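Local coordinates for protein putative alpha-galactosidase/melibiase (Bacteroides fragilis, PDB 4OGZ) that probably hydrolyses terminal, non-reducing alpha-D-galactose residues from alpha-D-galactosides, as a glycoside hydrolase family 27 enzyme with a TIM-barrel catalytic domain, at residues 112-116 / 117-121; 151-154 / 155-159. All coordinates share one frame; numbering follows the deposited sequence.

Contact 1. Residues 112-116 / 117-121; sequences RHLTE and ELLLQ
With chi1 at 61°, Thr115 sets its hydroxyl between its own backbone N and carbonyl carbon, facing the start of the helix, and OG1 there accepts a hydrogen bond from Leu118 N at 3.0 Å. Thr115 is therefore the N-cap of helix 116-128. Its carbonyl is used as well: Thr115 O takes the first i to i+4 bond, from Leu119 N at 3.3 Å, and a weak i to i+3 bond from Leu118 N. One residue on, Leu120 N donates to Glu116 O at 3.0 Å, so regular helical bonding is in place. The helix follows the first strand, 102-105, of the TIM barrel of this family, and its opening turn lies against helix 166-176, where Tyr169, Val170 and Tyr173 touch Glu116, Leu119 and Leu120 respectively. Glu117 bends at chi2 (77°), which folds its carboxylate back over the cap until OE1 lies 3.5 Å from Thr115 CB. Glu116 instead runs extended, CG anti to the backbone N, and its OE2 forms a salt bridge with Arg165; that partner probably eases the like-charge approach of Glu116 OE2 to Glu117 OE2, 4.1 Å apart with the carboxylate planes turned 40° from one another. On the buried side, methyl meets methyl: Leu114 CD2 is 4.1 Å from Leu119 CD2, and the latter carbon also comes within 3.5 Å of Thr115 O, covering the cap carbonyl with hydrocarbon.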
loop_
_atom_site.group_PDB
_atom_site.type_symbol
_atom_site.label_atom_id
_atom_site.label_comp_id
_atom_site.label_asym_id
_atom_site.label_seq_id
_atom_site.Cartn_x
_atom_site.Cartn_y
_atom_site.Cartn_z
ATOM N N ARG A 112 -3.819 17.619 -10.277
ATOM C CA ARG A 112 -4.391 17.512 -11.631
ATOM C C ARG A 112 -3.369 17.485 -12.781
ATOM O O ARG A 112 -3.766 17.335 -13.924
ATOM C CB ARG A 112 -5.399 18.651 -11.885
ATOM C CG ARG A 112 -4.774 20.029 -12.013
ATOM C CD ARG A 112 -5.834 21.093 -12.222
ATOM N NE ARG A 112 -5.180 22.276 -12.789
ATOM C CZ ARG A 112 -4.497 23.185 -12.084
ATOM N NH1 ARG A 112 -4.381 23.084 -10.752
ATOM N NH2 ARG A 112 -3.926 24.219 -12.717
ATOM N N HIS A 113 -2.073 17.592 -12.477
ATOM C CA HIS A 113 -1.003 17.565 -13.494
ATOM C C HIS A 113 -0.516 16.136 -13.888
ATOM O O HIS A 113 0.653 15.840 -13.933
ATOM C CB HIS A 113 0.157 18.431 -13.012
ATOM C CG HIS A 113 -0.242 19.841 -12.742
ATOM N ND1 HIS A 113 -0.449 20.755 -13.751
ATOM C CD2 HIS A 113 -0.521 20.482 -11.585
ATOM C CE1 HIS A 113 -0.814 21.910 -13.226
ATOM N NE2 HIS A 113 -0.865 21.774 -11.913
ATOM N N LEU A 114 -1.472 15.273 -14.131
ATOM C CA LEU A 114 -1.278 13.933 -14.640
ATOM C C LEU A 114 -0.963 13.920 -16.110
ATOM O O LEU A 114 -1.606 14.627 -16.876
ATOM C CB LEU A 114 -2.588 13.203 -14.545
ATOM C CG LEU A 114 -3.142 12.647 -13.269
ATOM C CD1 LEU A 114 -4.588 12.313 -13.542
ATOM C CD2 LEU A 114 -2.346 11.422 -12.904
ATOM N N THR A 115 -0.050 13.059 -16.528
ATOM C CA THR A 115 0.144 12.765 -17.937
ATOM C C THR A 115 0.544 11.320 -18.093
ATOM O O THR A 115 0.898 10.658 -17.112
ATOM C CB THR A 115 1.254 13.607 -18.600
ATOM O OG1 THR A 115 2.491 13.319 -17.942
ATOM C CG2 THR A 115 0.955 15.069 -18.482
ATOM N N GLU A 116 0.374 10.824 -19.317
ATOM C CA GLU A 116 0.790 9.475 -19.701
ATOM C C GLU A 116 2.291 9.324 -19.407
ATOM O O GLU A 116 2.731 8.325 -18.852
ATOM C CB GLU A 116 0.462 9.197 -21.185
ATOM C CG GLU A 116 1.301 8.068 -21.796
ATOM C CD GLU A 116 1.269 7.857 -23.303
ATOM O OE1 GLU A 116 0.284 7.300 -23.837
ATOM O OE2 GLU A 116 2.301 8.140 -23.965
ATOM N N GLU A 117 3.045 10.385 -19.741
ATOM C CA GLU A 117 4.482 10.474 -19.524
ATOM C C GLU A 117 4.866 10.269 -18.068
ATOM O O GLU A 117 5.855 9.624 -17.779
ATOM C CB GLU A 117 5.023 11.838 -20.022
ATOM C CG GLU A 117 5.095 11.995 -21.550
ATOM C CD GLU A 117 3.749 12.270 -22.254
ATOM O OE1 GLU A 117 2.782 12.717 -21.564
ATOM O OE2 GLU A 117 3.666 12.022 -23.508
ATOM N N LEU A 118 4.107 10.872 -17.164
ATOM C CA LEU A 118 4.377 10.780 -15.744
ATOM C C LEU A 118 4.236 9.317 -15.297
ATOM O O LEU A 118 5.080 8.780 -14.560
ATOM C CB LEU A 118 3.394 11.635 -14.932
ATOM C CG LEU A 118 3.449 11.456 -13.394
ATOM C CD1 LEU A 118 4.781 11.929 -12.791
ATOM C CD2 LEU A 118 2.290 12.161 -12.692
ATOM N N LEU A 119 3.152 8.702 -15.740
ATOM C CA LEU A 119 2.843 7.323 -15.346
ATOM C C LEU A 119 3.905 6.352 -15.854
ATOM O O LEU A 119 4.418 5.583 -15.055
ATOM C CB LEU A 119 1.449 6.903 -15.800
ATOM C CG LEU A 119 0.244 7.272 -14.920
ATOM C CD1 LEU A 119 0.024 6.282 -13.793
ATOM C CD2 LEU A 119 0.320 8.655 -14.276
ATOM N N LEU A 120 4.249 6.390 -17.137
ATOM C CA LEU A 120 5.251 5.470 -17.663
ATOM C C LEU A 120 6.601 5.752 -17.004
ATOM O O LEU A 120 7.282 4.829 -16.580
ATOM C CB LEU A 120 5.387 5.540 -19.183
ATOM C CG LEU A 120 4.137 5.471 -20.061
ATOM C CD1 LEU A 120 4.535 5.390 -21.500
ATOM C CD2 LEU A 120 3.253 4.282 -19.711
ATOM N N GLN A 121 6.979 7.036 -16.865
ATOM C CA GLN A 121 8.244 7.394 -16.176
ATOM C C GLN A 121 8.302 6.932 -14.703
ATOM O O GLN A 121 9.368 6.600 -14.192
ATOM C CB GLN A 121 8.515 8.907 -16.221
ATOM C CG GLN A 121 8.993 9.473 -17.545
ATOM C CD GLN A 121 8.860 11.011 -17.614
ATOM O OE1 GLN A 121 8.436 11.659 -16.668
ATOM N NE2 GLN A 121 9.187 11.570 -18.750
#

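Contact 2. Residues 151-154 / 155-159; sequences GADG and HIQID
Gly151 N donates to His155 O at 2.7 Å, the shortest direct hydrogen bond across the contact, joining the first residue of the turn to the residue just after it. The same oxygen also accepts from the Gln157 side chain, NE2 to His155 O being 3.0 Å. The two donors arrive from opposite faces of the carbonyl plane, Gln157 NE2 standing 60° out of it, so the peptide oxygen is gripped from both sides. A third bond runs from backbone to side chain: His155 N donates to Asp153 OD1 at 3.1 Å and nearly straight (164°), meeting the oxygen from above the carboxylate plane.

Residues 151-154 form a type I beta turn, confirmed by Gly154 N bonding to Gly151 O at 2.9 Å; Gly154, the last residue of the turn, has a positive phi, which takes the chain out of it. Asp153 holds CG between its backbone N and carbonyl carbon (chi1 62°), which brings the carboxylate back over His155 N. A water extends the network, lying 2.6 Å from Asp153 OD2, to which it donates, and accepting from Gln157 NE2. It thereby joins two side chains that approach from opposite directions.

The packing round these bonds involves Asp153, His155 and Gln157. The Asp153 and His155 side chains cross at about a right angle, with Asp153 OD2 3.5 Å from His155 CD2. The bent Gln157 chain lays CG alongside Gly151, 3.7 Å from its CA. His155 ND1 is hydrogen-bonded to Asp208, and its side chain touches Ile204, both on helix 202-211. Ile156 packs on Asp205 of that same helix, so the residues leaving the turn meet helix 202-211, within the long loop between strand 138-140 and helix 166-176.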
loop_
_atom_site.group_PDB
_atom_site.type_symbol
_atom_site.label_atom_id
_atom_site.label_comp_id
_atom_site.label_asym_id
_atom_site.label_seq_id
_atom_site.Cartn_x
_atom_site.Cartn_y
_atom_site.Cartn_z
ATOM N N GLY A 151 -19.687 11.422 -21.651
ATOM C CA GLY A 151 -19.892 11.448 -23.100
ATOM C C GLY A 151 -21.357 11.342 -23.505
ATOM O O GLY A 151 -22.179 10.890 -22.735
ATOM N N ALA A 152 -21.677 11.819 -24.708
ATOM C CA ALA A 152 -23.037 11.759 -25.245
ATOM C C ALA A 152 -23.478 10.325 -25.389
ATOM O O ALA A 152 -24.643 10.043 -25.299
ATOM C CB ALA A 152 -23.105 12.433 -26.600
ATOM N N ASP A 153 -22.534 9.423 -25.594
ATOM C CA ASP A 153 -22.828 7.981 -25.631
ATOM C C ASP A 153 -22.998 7.345 -24.253
ATOM O O ASP A 153 -23.150 6.138 -24.161
ATOM C CB ASP A 153 -21.705 7.268 -26.374
ATOM C CG ASP A 153 -20.332 7.413 -25.680
ATOM O OD1 ASP A 153 -20.154 8.211 -24.721
ATOM O OD2 ASP A 153 -19.409 6.710 -26.123
ATOM N N GLY A 154 -22.896 8.122 -23.182
ATOM C CA GLY A 154 -23.033 7.581 -21.819
ATOM C C GLY A 154 -21.749 7.025 -21.200
ATOM O O GLY A 154 -21.763 6.520 -20.101
ATOM N N HIS A 155 -20.625 7.148 -21.890
ATOM C CA HIS A 155 -19.341 6.700 -21.335
ATOM C C HIS A 155 -18.529 7.849 -20.805
ATOM O O HIS A 155 -18.599 8.961 -21.319
ATOM C CB HIS A 155 -18.537 5.978 -22.388
ATOM C CG HIS A 155 -19.142 4.691 -22.756
ATOM N ND1 HIS A 155 -18.741 3.501 -22.196
ATOM C CD2 HIS A 155 -20.188 4.402 -23.563
ATOM C CE1 HIS A 155 -19.476 2.520 -22.683
ATOM N NE2 HIS A 155 -20.360 3.040 -23.517
ATOM N N ILE A 156 -17.787 7.565 -19.756
ATOM C CA ILE A 156 -16.908 8.523 -19.121
ATOM C C ILE A 156 -15.771 8.815 -20.086
ATOM O O ILE A 156 -15.367 7.940 -20.837
ATOM C CB ILE A 156 -16.436 7.980 -17.747
ATOM C CG1 ILE A 156 -15.817 9.068 -16.893
ATOM C CG2 ILE A 156 -15.420 6.875 -17.919
ATOM C CD1 ILE A 156 -15.678 8.629 -15.443
ATOM N N GLN A 157 -15.336 10.073 -20.177
ATOM C CA GLN A 157 -14.381 10.452 -21.232
ATOM C C GLN A 157 -12.976 10.638 -20.654
ATOM O O GLN A 157 -12.778 11.345 -19.680
ATOM C CB GLN A 157 -14.849 11.695 -21.991
ATOM C CG GLN A 157 -16.190 11.494 -22.695
ATOM C CD GLN A 157 -16.113 10.494 -23.841
ATOM O OE1 GLN A 157 -15.245 10.612 -24.724
ATOM N NE2 GLN A 157 -17.027 9.501 -23.839
ATOM N N ILE A 158 -12.016 9.941 -21.245
ATOM C CA ILE A 158 -10.636 10.053 -20.853
ATOM C C ILE A 158 -10.200 11.401 -21.371
ATOM O O ILE A 158 -10.536 11.809 -22.480
ATOM C CB ILE A 158 -9.760 8.968 -21.479
ATOM C CG1 ILE A 158 -10.113 7.596 -20.920
ATOM C CG2 ILE A 158 -8.267 9.218 -21.235
ATOM C CD1 ILE A 158 -9.732 6.481 -21.868
ATOM N N ASP A 159 -9.466 12.107 -20.549
ATOM C CA ASP A 159 -8.845 13.346 -21.007
ATOM C C ASP A 159 -7.619 12.990 -21.878
ATOM O O ASP A 159 -6.571 12.596 -21.359
ATOM C CB ASP A 159 -8.444 14.176 -19.817
ATOM C CG ASP A 159 -7.825 15.503 -20.231
ATOM O OD1 ASP A 159 -7.355 15.603 -21.403
ATOM O OD2 ASP A 159 -7.918 16.448 -19.410
HETATM O O HOH W 1 -16.905 6.756 -25.567
#

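Overall arrangement
From the N terminus, the chain leaves barrel strand 102-105, passes helix 107-110 and reaches contact 1, where the loop ends in helix 116-128. It then runs through strand 138-140 into the long loop that holds contact 2, a tight turn before helix 166-176. The contacts are in series, neither nested nor crossing, with centres about 21 Å apart and nearest atoms about 7 Å apart. Contact 1 ties a helix start to helix 166-176, while contact 2 reaches helix 202-211. Lys162 connects to both: its NZ bonds to Arg112 O and its backbone to Glu116 of contact 1, and its N bonds weakly to Asp159 OD1 of contact 2.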